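Side-chain contacts in putative NADPH:quinone oxidoreductase (Ralstonia eutropha, PDB 3IUP), which binds NADPH and probably catalyses the NADPH-dependent reduction of quinones, as a member of the medium-chain dehydrogenase/reductase superfamily: residues A[38-43]-A[145-150]; A[51-56]-A[358-363]; A[263-268]-A[277-282]. All blocks are in the same frame, centred on the assembly; numbering follows the deposited sequence.

Interaction 1: residues A[38-43]-A[145-150]; sequences RIEASP and ATPADG
E40 and P147 meet flank to flank: their side chains run side by side and point the same way, with E40 CB 3.8 Å from P147 CB and, further out, E40 OE1 3.5 Å from P147 CG. With E40 CG anti to its carbonyl carbon (chi1 -63°) and the chain extended beyond, the carboxylate is carried along the pyrrolidine ring. The other carboxylate oxygen is taken by R38. That guanidinium grips side-on, NE and NH2 both donating to E40 OE2, with R38 NE 2.8 Å from E40 OE2 and the oxygen only 3° out of the guanidinium plane. Both nitrogens approach from the same face of the carboxylate, so the salt bridge restrains its rotation while OE1 rests on P147.

A41 completes the contact. Its CB points at the start of the helix and touches backbone as much as side chain, lying 3.5 Å from A148 N; the methyl of A148 is a looser neighbour. E40 and A41 can both be directed at the same helix because they form a classic beta bulge opposite A99. No hydrogen bond crosses between the segments; the 155 Å² they bury comes from van der Waals contact.

The helical turn has its own lock: T146 and D149 form a capping box, in which D149 N donates to T146 OG1 (3.0 Å) and T146 N donates back to D149 OD2.

The bulge lies on strand 34-43, within the GroES-like family region, and this strand pairs with strands 98-105, 130-134 and 369-372. Helix 147-150 lies against this sheet, P147 also touching A99 of strand 98-105 and A148 touching L370 of strand 369-372.

Interaction 2: residues A[51-56]-A[358-363]; sequences LLFGAA and AVYNKR. With NDP (NADPH dihydro-nicotinamide-adenine-dinucleotide phosphate), chain C.
F53, Y360 and N361 bury the most surface where the C-terminal ends of two helices meet, one from the GroES-like family region and the other from near the end of the chain, in a medium-chain dehydrogenase/reductase fold. F53 closes helix 46-53, and Y360 closes helix 354-360.

F53, with 62 Å² buried, touches both partners with its ring. Its CZ lies 3.7 Å from Y360 OH, which sits at the edge of the phenyl ring near its plane; F53 CZ also comes 3.9 Å from Y360 CE1. The two aromatic side chains cross at a slant and are not stacked. Y360 CG lies between the backbone N and the carbonyl carbon (chi1 72°), which swings the ring end closer to F53 than the start of the side chain would suggest. There L52 joins in, its CD2 3.8 Å from Y360 OH at the edge of the tyrosine ring, the leucine lying roughly perpendicular to the tyrosine side chain. The phenol is buried, and its oxygen is satisfied by a hydrogen bond to V351 O.

N361 and F53 run past one another antiparallel. The amide plane is turned 59° from the phenyl ring, and N361 OD1 comes 3.6 Å from F53 CE2. No hydrogen bond links the segments.

The amide oxygen has its polar partner in R363, where the chain turns out of the helix with positive phi. R363 holds N361 side-on: NE donates to the backbone O, and NH2 donates to OD1. The N361 amide is thus braced by R363 on its polar side while it lies against F53. R363 belongs to the NADPH pocket, whose hydrogen-bonding residues include T365 and K368 just beyond. The backbone oxygen, R363 O, lies 3.2 Å from NDP C8A of the adenine.

Interaction 3: residues A[263-268]-A[277-282]; sequences AALNKS and STTHKQ
L265 has CG anti to its carbonyl carbon (chi1 -75°) and chi2 at 161°, which sends its two methyls to different partners on 277-282. CD1 meets K281 tip to tip, 3.8 Å from K281 CD, and CD2 lies 3.9 Å from T279 CB, where the leucine and threonine side chains slant across each other. Further back, L265 CB packs against S277, 3.9 Å from its OG. L265 buries more surface than any other residue here, 88 of the 196 Å² in total.

K281 bends at chi3 and chi4, turning NZ back to T279 O at 2.8 Å. The donor approaches nearly head-on to the carbonyl, at a C=O...NZ angle of 168°. NZ also forms a salt bridge with E262, so the ammonium is held while its methylenes serve the apolar contact. S277 OG accepts from T279 N at 3.0 Å, an ST turn in the loop that leads into strand 281-285. At the margin, N266 OD1 reaches 3.9 Å to S277 CB. No hydrogen bond crosses between the segments themselves.

The contact ties the end of helix 253-266 to the start of strand 281-285, within a beta-alpha-beta unit that begins with strand 243-249; in the parallel sheet, strand 281-285 lies between 243-249 and 304-308.

Overall arrangement
Interactions 1 and 2 lie in the part of the chain that includes the GroES-like domain, their centres about 22 Å apart and nearest atoms about 8 Å; strand 34-43 of the first leads directly into helix 46-53 of the second, and their segments alternate along the chain. Interaction 3 belongs to the parallel-sheet nucleotide-binding domain, its centre about 44 Å from interaction 1 and 39 Å from interaction 2; it lies across the chain's centre from interaction 1. In sequence, interaction 3 falls between the two segments of interaction 2. Of the three, only interaction 2 includes an NADPH pocket residue, R363.

Interaction 1: residues A[38-43]-A[145-150]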
loop_
_atom_site.group_PDB
_atom_site.type_symbol
_atom_site.label_atom_id
_atom_site.label_comp_id
_atom_site.label_asym_id
_atom_site.label_seq_id
_atom_site.Cartn_x
_atom_site.Cartn_y
_atom_site.Cartn_z
ATOM N N ARG A 38 34.220 -17.404 17.347
ATOM C CA ARG A 38 34.817 -17.977 16.138
ATOM C C ARG A 38 33.645 -18.440 15.266
ATOM O O ARG A 38 32.986 -19.414 15.598
ATOM C CB ARG A 38 35.720 -19.181 16.474
ATOM C CG ARG A 38 36.461 -19.748 15.236
ATOM C CD ARG A 38 37.359 -20.921 15.538
ATOM N NE ARG A 38 36.554 -22.037 15.985
ATOM C CZ ARG A 38 36.634 -22.620 17.182
ATOM N NH1 ARG A 38 37.560 -22.250 18.064
ATOM N NH2 ARG A 38 35.830 -23.623 17.470
ATOM N N ILE A 39 33.401 -17.750 14.148
ATOM C CA ILE A 39 32.196 -18.013 13.353
ATOM C C ILE A 39 32.447 -19.225 12.440
ATOM O O ILE A 39 33.435 -19.275 11.722
ATOM C CB ILE A 39 31.766 -16.779 12.549
ATOM C CG1 ILE A 39 31.481 -15.605 13.498
ATOM C CG2 ILE A 39 30.513 -17.113 11.710
ATOM C CD1 ILE A 39 31.356 -14.254 12.809
ATOM N N GLU A 40 31.553 -20.208 12.528
ATOM C CA GLU A 40 31.700 -21.464 11.775
ATOM C C GLU A 40 30.584 -21.689 10.754
ATOM O O GLU A 40 30.659 -22.642 9.954
ATOM C CB GLU A 40 31.818 -22.650 12.742
ATOM C CG GLU A 40 33.073 -22.504 13.586
ATOM C CD GLU A 40 33.361 -23.657 14.493
ATOM O OE1 GLU A 40 32.503 -24.515 14.658
ATOM O OE2 GLU A 40 34.519 -23.723 14.990
ATOM N N ALA A 41 29.555 -20.836 10.766
ATOM C CA ALA A 41 28.401 -21.028 9.878
ATOM C C ALA A 41 27.666 -19.707 9.718
ATOM O O ALA A 41 27.208 -19.127 10.701
ATOM C CB ALA A 41 27.447 -22.096 10.382
ATOM N N SER A 42 27.529 -19.241 8.489
ATOM C CA SER A 42 26.766 -18.033 8.218
ATOM C C SER A 42 26.144 -18.146 6.815
ATOM O O SER A 42 26.856 -18.399 5.857
ATOM C CB SER A 42 27.692 -16.827 8.315
ATOM O OG SER A 42 27.052 -15.619 8.060
ATOM N N PRO A 43 24.833 -17.936 6.697
ATOM C CA PRO A 43 24.177 -18.181 5.432
ATOM C C PRO A 43 24.333 -17.005 4.497
ATOM O O PRO A 43 24.500 -15.881 4.955
ATOM C CB PRO A 43 22.717 -18.362 5.853
ATOM C CG PRO A 43 22.564 -17.443 6.997
ATOM C CD PRO A 43 23.868 -17.572 7.742
ATOM N N ALA A 145 23.144 -28.870 18.996
ATOM C CA ALA A 145 23.088 -28.016 17.804
ATOM C C ALA A 145 24.512 -27.592 17.401
ATOM O O ALA A 145 25.239 -27.058 18.205
ATOM C CB ALA A 145 22.231 -26.798 18.069
ATOM N N THR A 146 24.918 -27.887 16.171
ATOM C CA THR A 146 26.197 -27.405 15.616
ATOM C C THR A 146 26.019 -25.936 15.201
ATOM O O THR A 146 24.892 -25.483 15.032
ATOM C CB THR A 146 26.561 -28.196 14.362
ATOM O OG1 THR A 146 25.498 -28.059 13.401
ATOM C CG2 THR A 146 26.773 -29.683 14.684
ATOM N N PRO A 147 27.118 -25.196 14.955
ATOM C CA PRO A 147 26.921 -23.874 14.333
ATOM C C PRO A 147 26.060 -23.918 13.059
ATOM O O PRO A 147 25.175 -23.078 12.904
ATOM C CB PRO A 147 28.356 -23.435 14.029
ATOM C CG PRO A 147 29.086 -23.987 15.258
ATOM C CD PRO A 147 28.525 -25.383 15.385
ATOM N N ALA A 148 26.292 -24.900 12.187
ATOM C CA ALA A 148 25.425 -25.063 11.004
ATOM C C ALA A 148 23.943 -25.130 11.354
ATOM O O ALA A 148 23.109 -24.452 10.718
ATOM C CB ALA A 148 25.809 -26.263 10.193
ATOM N N ASP A 149 23.606 -25.922 12.374
ATOM C CA ASP A 149 22.222 -26.043 12.829
ATOM C C ASP A 149 21.603 -24.707 13.263
ATOM O O ASP A 149 20.406 -24.524 13.140
ATOM C CB ASP A 149 22.090 -27.070 14.004
ATOM C CG ASP A 149 22.396 -28.498 13.585
ATOM O OD1 ASP A 149 22.179 -28.854 12.395
ATOM O OD2 ASP A 149 22.863 -29.288 14.440
ATOM N N GLY A 150 22.414 -23.783 13.764
ATOM C CA GLY A 150 21.934 -22.491 14.225
ATOM C C GLY A 150 22.278 -21.289 13.393
ATOM O O GLY A 150 22.029 -20.166 13.802
#

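Interaction 2: residues A[51-56]-A[358-363]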
loop_
_atom_site.group_PDB
_atom_site.type_symbol
_atom_site.label_atom_id
_atom_site.label_comp_id
_atom_site.label_asym_id
_atom_site.label_seq_id
_atom_site.Cartn_x
_atom_site.Cartn_y
_atom_site.Cartn_z
ATOM N N LEU A 51 23.728 -6.519 -0.149
ATOM C CA LEU A 51 24.859 -5.724 0.366
ATOM C C LEU A 51 26.165 -6.135 -0.278
ATOM O O LEU A 51 26.999 -5.297 -0.656
ATOM C CB LEU A 51 24.922 -5.863 1.886
ATOM C CG LEU A 51 25.995 -5.022 2.554
ATOM C CD1 LEU A 51 25.771 -3.503 2.279
ATOM C CD2 LEU A 51 26.008 -5.362 4.067
ATOM N N LEU A 52 26.339 -7.427 -0.461
ATOM C CA LEU A 52 27.557 -7.963 -1.017
ATOM C C LEU A 52 27.881 -7.378 -2.410
ATOM O O LEU A 52 29.005 -6.943 -2.681
ATOM C CB LEU A 52 27.445 -9.483 -1.058
ATOM C CG LEU A 52 28.622 -10.302 -1.549
ATOM C CD1 LEU A 52 29.903 -10.049 -0.664
ATOM C CD2 LEU A 52 28.178 -11.813 -1.553
ATOM N N PHE A 53 26.884 -7.359 -3.279
ATOM C CA PHE A 53 27.090 -6.956 -4.668
ATOM C C PHE A 53 26.563 -5.573 -4.957
ATOM O O PHE A 53 26.836 -5.024 -6.012
ATOM C CB PHE A 53 26.414 -7.966 -5.613
ATOM C CG PHE A 53 26.897 -9.366 -5.425
ATOM C CD1 PHE A 53 28.234 -9.646 -5.474
ATOM C CD2 PHE A 53 25.984 -10.428 -5.251
ATOM C CE1 PHE A 53 28.701 -10.937 -5.300
ATOM C CE2 PHE A 53 26.447 -11.728 -5.084
ATOM C CZ PHE A 53 27.790 -11.976 -5.118
ATOM N N GLY A 54 25.760 -5.038 -4.061
ATOM C CA GLY A 54 25.147 -3.733 -4.290
ATOM C C GLY A 54 24.355 -3.721 -5.594
ATOM O O GLY A 54 23.785 -4.737 -6.013
ATOM N N ALA A 55 24.351 -2.568 -6.254
ATOM C CA ALA A 55 23.721 -2.421 -7.573
ATOM C C ALA A 55 24.674 -2.788 -8.682
ATOM O O ALA A 55 24.446 -2.389 -9.830
ATOM C CB ALA A 55 23.219 -0.967 -7.749
ATOM N N ALA A 56 25.745 -3.542 -8.405
ATOM C CA ALA A 56 26.681 -3.905 -9.451
ATOM C C ALA A 56 25.974 -4.793 -10.479
ATOM O O ALA A 56 25.078 -5.584 -10.148
ATOM C CB ALA A 56 27.882 -4.617 -8.944
ATOM N N ALA A 358 27.942 -17.486 -9.478
ATOM C CA ALA A 358 26.961 -17.854 -10.512
ATOM C C ALA A 358 25.816 -18.738 -10.000
ATOM O O ALA A 358 24.687 -18.610 -10.464
ATOM C CB ALA A 358 27.657 -18.521 -11.682
ATOM N N VAL A 359 26.079 -19.617 -9.029
ATOM C CA VAL A 359 25.006 -20.423 -8.436
ATOM C C VAL A 359 24.266 -19.736 -7.325
ATOM O O VAL A 359 23.043 -19.591 -7.372
ATOM C CB VAL A 359 25.565 -21.776 -7.948
ATOM C CG1 VAL A 359 24.451 -22.652 -7.340
ATOM C CG2 VAL A 359 26.325 -22.446 -9.089
ATOM N N TYR A 360 24.985 -19.248 -6.312
ATOM C CA TYR A 360 24.296 -18.770 -5.157
ATOM C C TYR A 360 23.503 -17.479 -5.419
ATOM O O TYR A 360 22.465 -17.231 -4.800
ATOM C CB TYR A 360 25.239 -18.725 -3.948
ATOM C CG TYR A 360 26.339 -17.679 -3.873
ATOM C CD1 TYR A 360 26.039 -16.347 -3.625
ATOM C CD2 TYR A 360 27.671 -18.059 -3.906
ATOM C CE1 TYR A 360 27.060 -15.388 -3.489
ATOM C CE2 TYR A 360 28.696 -17.141 -3.728
ATOM C CZ TYR A 360 28.374 -15.789 -3.529
ATOM O OH TYR A 360 29.387 -14.876 -3.376
ATOM N N ASN A 361 23.972 -16.702 -6.368
ATOM C CA ASN A 361 23.307 -15.464 -6.704
ATOM C C ASN A 361 21.982 -15.655 -7.493
ATOM O O ASN A 361 21.272 -14.671 -7.707
ATOM C CB ASN A 361 24.281 -14.483 -7.380
ATOM C CG ASN A 361 23.831 -13.041 -7.218
ATOM O OD1 ASN A 361 23.192 -12.691 -6.221
ATOM N ND2 ASN A 361 24.089 -12.224 -8.212
ATOM N N LYS A 362 21.597 -16.905 -7.824
ATOM C CA LYS A 362 20.298 -17.141 -8.489
ATOM C C LYS A 362 19.146 -17.051 -7.503
ATOM O O LYS A 362 17.998 -16.884 -7.925
ATOM C CB LYS A 362 20.220 -18.508 -9.137
ATOM C CG LYS A 362 21.283 -18.845 -10.171
ATOM C CD LYS A 362 21.041 -20.283 -10.653
ATOM N N ARG A 363 19.417 -17.175 -6.196
ATOM C CA ARG A 363 18.335 -17.324 -5.182
ATOM C C ARG A 363 17.302 -18.390 -5.655
ATOM O O ARG A 363 16.074 -18.215 -5.540
ATOM C CB ARG A 363 17.641 -15.974 -4.856
ATOM C CG ARG A 363 18.643 -14.814 -4.595
ATOM C CD ARG A 363 18.806 -13.979 -5.870
ATOM N NE ARG A 363 19.898 -13.007 -5.808
ATOM C CZ ARG A 363 19.807 -11.821 -5.210
ATOM N NH1 ARG A 363 18.680 -11.465 -4.586
ATOM N NH2 ARG A 363 20.850 -11.001 -5.203
HETATM P PA NDP C . 15.610 -18.913 -0.728
HETATM O O1A NDP C . 15.603 -20.083 0.125
HETATM O O2A NDP C . 16.851 -18.549 -1.447
HETATM O O5B NDP C . 14.405 -19.196 -1.826
HETATM C C5B NDP C . 14.123 -18.140 -2.750
HETATM C C4B NDP C . 12.888 -18.498 -3.519
HETATM O O4B NDP C . 12.649 -17.415 -4.369
HETATM C C3B NDP C . 13.054 -19.763 -4.377
HETATM O O3B NDP C . 11.995 -20.691 -4.268
HETATM C C2B NDP C . 13.061 -19.213 -5.820
HETATM O O2B NDP C . 12.440 -20.070 -6.778
HETATM C C1B NDP C . 12.256 -17.934 -5.645
HETATM N N9A NDP C . 12.568 -16.906 -6.647
HETATM C C8A NDP C . 13.836 -16.458 -6.957
HETATM N N7A NDP C . 13.734 -15.459 -7.851
HETATM C C5A NDP C . 12.396 -15.240 -8.119
HETATM C C6A NDP C . 11.688 -14.354 -8.955
HETATM N N6A NDP C . 12.284 -13.500 -9.806
HETATM N N1A NDP C . 10.309 -14.405 -8.971
HETATM C C2A NDP C . 9.621 -15.310 -8.225
HETATM N N3A NDP C . 10.315 -16.172 -7.407
HETATM C C4A NDP C . 11.668 -16.143 -7.354
HETATM O O3 NDP C . 15.163 -17.538 -0.003
HETATM P PN NDP C . 14.944 -17.320 1.527
HETATM O O1N NDP C . 14.027 -18.255 2.132
HETATM O O2N NDP C . 16.243 -17.117 2.254
HETATM O O5D NDP C . 14.210 -15.865 1.483
HETATM C C5D NDP C . 12.855 -15.780 1.016
HETATM C C4D NDP C . 12.478 -14.317 0.808
HETATM O O4D NDP C . 12.237 -13.760 2.118
HETATM C C3D NDP C . 13.532 -13.435 0.109
HETATM O O3D NDP C . 12.926 -12.503 -0.764
HETATM C C2D NDP C . 14.139 -12.692 1.287
HETATM O O2D NDP C . 14.780 -11.464 0.976
HETATM C C1D NDP C . 12.875 -12.484 2.126
HETATM N N1N NDP C . 13.150 -12.065 3.519
HETATM C C2N NDP C . 12.772 -10.806 3.850
HETATM C C3N NDP C . 12.992 -10.302 5.105
HETATM C C7N NDP C . 12.439 -8.945 5.495
HETATM O O7N NDP C . 12.819 -8.464 6.745
HETATM N N7N NDP C . 11.653 -8.192 4.715
HETATM C C4N NDP C . 13.391 -11.216 6.197
HETATM C C5N NDP C . 13.769 -12.600 5.733
HETATM C C6N NDP C . 13.624 -12.973 4.402
HETATM P P2B NDP C . 13.179 -20.433 -8.201
HETATM O O1X NDP C . 13.885 -21.781 -7.996
HETATM O O2X NDP C . 14.173 -19.362 -8.639
HETATM O O3X NDP C . 12.012 -20.538 -9.195
#

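Interaction 3: residues A[263-268]-A[277-282]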
loop_
_atom_site.group_PDB
_atom_site.type_symbol
_atom_site.label_atom_id
_atom_site.label_comp_id
_atom_site.label_asym_id
_atom_site.label_seq_id
_atom_site.Cartn_x
_atom_site.Cartn_y
_atom_site.Cartn_z
ATOM N N ALA A 263 -12.548 -11.270 -4.928
ATOM C CA ALA A 263 -13.472 -12.246 -5.563
ATOM C C ALA A 263 -13.997 -13.210 -4.520
ATOM O O ALA A 263 -15.199 -13.534 -4.511
ATOM C CB ALA A 263 -12.794 -13.019 -6.707
ATOM N N ALA A 264 -13.105 -13.700 -3.655
ATOM C CA ALA A 264 -13.465 -14.647 -2.590
ATOM C C ALA A 264 -14.406 -13.989 -1.572
ATOM O O ALA A 264 -15.415 -14.566 -1.157
ATOM C CB ALA A 264 -12.210 -15.190 -1.887
ATOM N N LEU A 265 -14.080 -12.758 -1.173
ATOM C CA LEU A 265 -14.939 -12.001 -0.244
ATOM C C LEU A 265 -16.331 -11.755 -0.824
ATOM O O LEU A 265 -17.347 -11.858 -0.120
ATOM C CB LEU A 265 -14.298 -10.653 0.149
ATOM C CG LEU A 265 -13.159 -10.811 1.148
ATOM C CD1 LEU A 265 -12.250 -9.529 1.125
ATOM C CD2 LEU A 265 -13.622 -11.127 2.558
ATOM N N ASN A 266 -16.402 -11.461 -2.097
ATOM C CA ASN A 266 -17.677 -11.070 -2.673
ATOM C C ASN A 266 -18.612 -12.266 -2.867
ATOM O O ASN A 266 -19.791 -12.082 -3.135
ATOM C CB ASN A 266 -17.467 -10.313 -3.965
ATOM C CG ASN A 266 -16.957 -8.914 -3.718
ATOM O OD1 ASN A 266 -17.171 -8.342 -2.637
ATOM N ND2 ASN A 266 -16.269 -8.361 -4.696
ATOM N N LYS A 267 -18.101 -13.478 -2.706
ATOM C CA LYS A 267 -18.953 -14.643 -2.771
ATOM C C LYS A 267 -19.919 -14.612 -1.604
ATOM O O LYS A 267 -21.005 -15.156 -1.709
ATOM C CB LYS A 267 -18.128 -15.937 -2.854
ATOM C CG LYS A 267 -17.327 -15.943 -4.133
ATOM C CD LYS A 267 -17.049 -17.293 -4.743
ATOM C CE LYS A 267 -16.173 -17.117 -5.965
ATOM N NZ LYS A 267 -16.115 -18.336 -6.814
ATOM N N SER A 268 -19.563 -13.922 -0.525
ATOM C CA SER A 268 -20.452 -13.774 0.635
ATOM C C SER A 268 -21.149 -12.412 0.709
ATOM O O SER A 268 -21.844 -12.135 1.696
ATOM C CB SER A 268 -19.655 -13.988 1.911
ATOM O OG SER A 268 -18.749 -15.046 1.741
ATOM N N SER A 277 -16.045 -4.928 -1.079
ATOM C CA SER A 277 -16.146 -5.474 0.277
ATOM C C SER A 277 -15.554 -4.453 1.194
ATOM O O SER A 277 -14.580 -3.767 0.817
ATOM C CB SER A 277 -15.331 -6.770 0.416
ATOM O OG SER A 277 -15.306 -7.212 1.763
ATOM N N THR A 278 -16.058 -4.389 2.421
ATOM C CA THR A 278 -15.423 -3.532 3.421
ATOM C C THR A 278 -14.288 -4.202 4.172
ATOM O O THR A 278 -13.605 -3.553 4.950
ATOM C CB THR A 278 -16.442 -3.025 4.472
ATOM O OG1 THR A 278 -17.011 -4.157 5.107
ATOM C CG2 THR A 278 -17.534 -2.197 3.788
ATOM N N THR A 279 -14.062 -5.491 3.938
ATOM C CA THR A 279 -13.005 -6.238 4.620
ATOM C C THR A 279 -11.633 -5.856 4.061
ATOM O O THR A 279 -11.368 -6.007 2.848
ATOM C CB THR A 279 -13.226 -7.737 4.481
ATOM O OG1 THR A 279 -14.481 -8.065 5.117
ATOM C CG2 THR A 279 -12.106 -8.524 5.110
ATOM N N HIS A 280 -10.780 -5.370 4.941
ATOM C CA HIS A 280 -9.456 -4.920 4.533
ATOM C C HIS A 280 -8.551 -6.068 4.128
ATOM O O HIS A 280 -8.388 -7.034 4.883
ATOM C CB HIS A 280 -8.762 -4.143 5.674
ATOM C CG HIS A 280 -7.395 -3.632 5.294
ATOM N ND1 HIS A 280 -7.210 -2.498 4.528
ATOM C CD2 HIS A 280 -6.159 -4.128 5.534
ATOM C CE1 HIS A 280 -5.914 -2.318 4.325
ATOM N NE2 HIS A 280 -5.255 -3.293 4.916
ATOM N N LYS A 281 -7.967 -5.935 2.939
ATOM C CA LYS A 281 -7.033 -6.869 2.345
ATOM C C LYS A 281 -5.658 -6.208 2.304
ATOM O O LYS A 281 -5.551 -5.039 1.860
ATOM C CB LYS A 281 -7.433 -7.141 0.906
ATOM C CG LYS A 281 -8.766 -7.837 0.761
ATOM C CD LYS A 281 -9.460 -7.559 -0.610
ATOM C CE LYS A 281 -9.902 -6.105 -0.805
ATOM N NZ LYS A 281 -11.117 -5.881 0.041
ATOM N N GLN A 282 -4.645 -6.913 2.776
ATOM C CA GLN A 282 -3.312 -6.334 2.922
ATOM C C GLN A 282 -2.249 -7.206 2.221
ATOM O O GLN A 282 -2.210 -8.403 2.466
ATOM C CB GLN A 282 -2.957 -6.200 4.396
ATOM C CG GLN A 282 -1.595 -5.557 4.694
ATOM C CD GLN A 282 -1.511 -4.091 4.294
ATOM O OE1 GLN A 282 -2.486 -3.353 4.329
ATOM N NE2 GLN A 282 -0.313 -3.670 3.888
#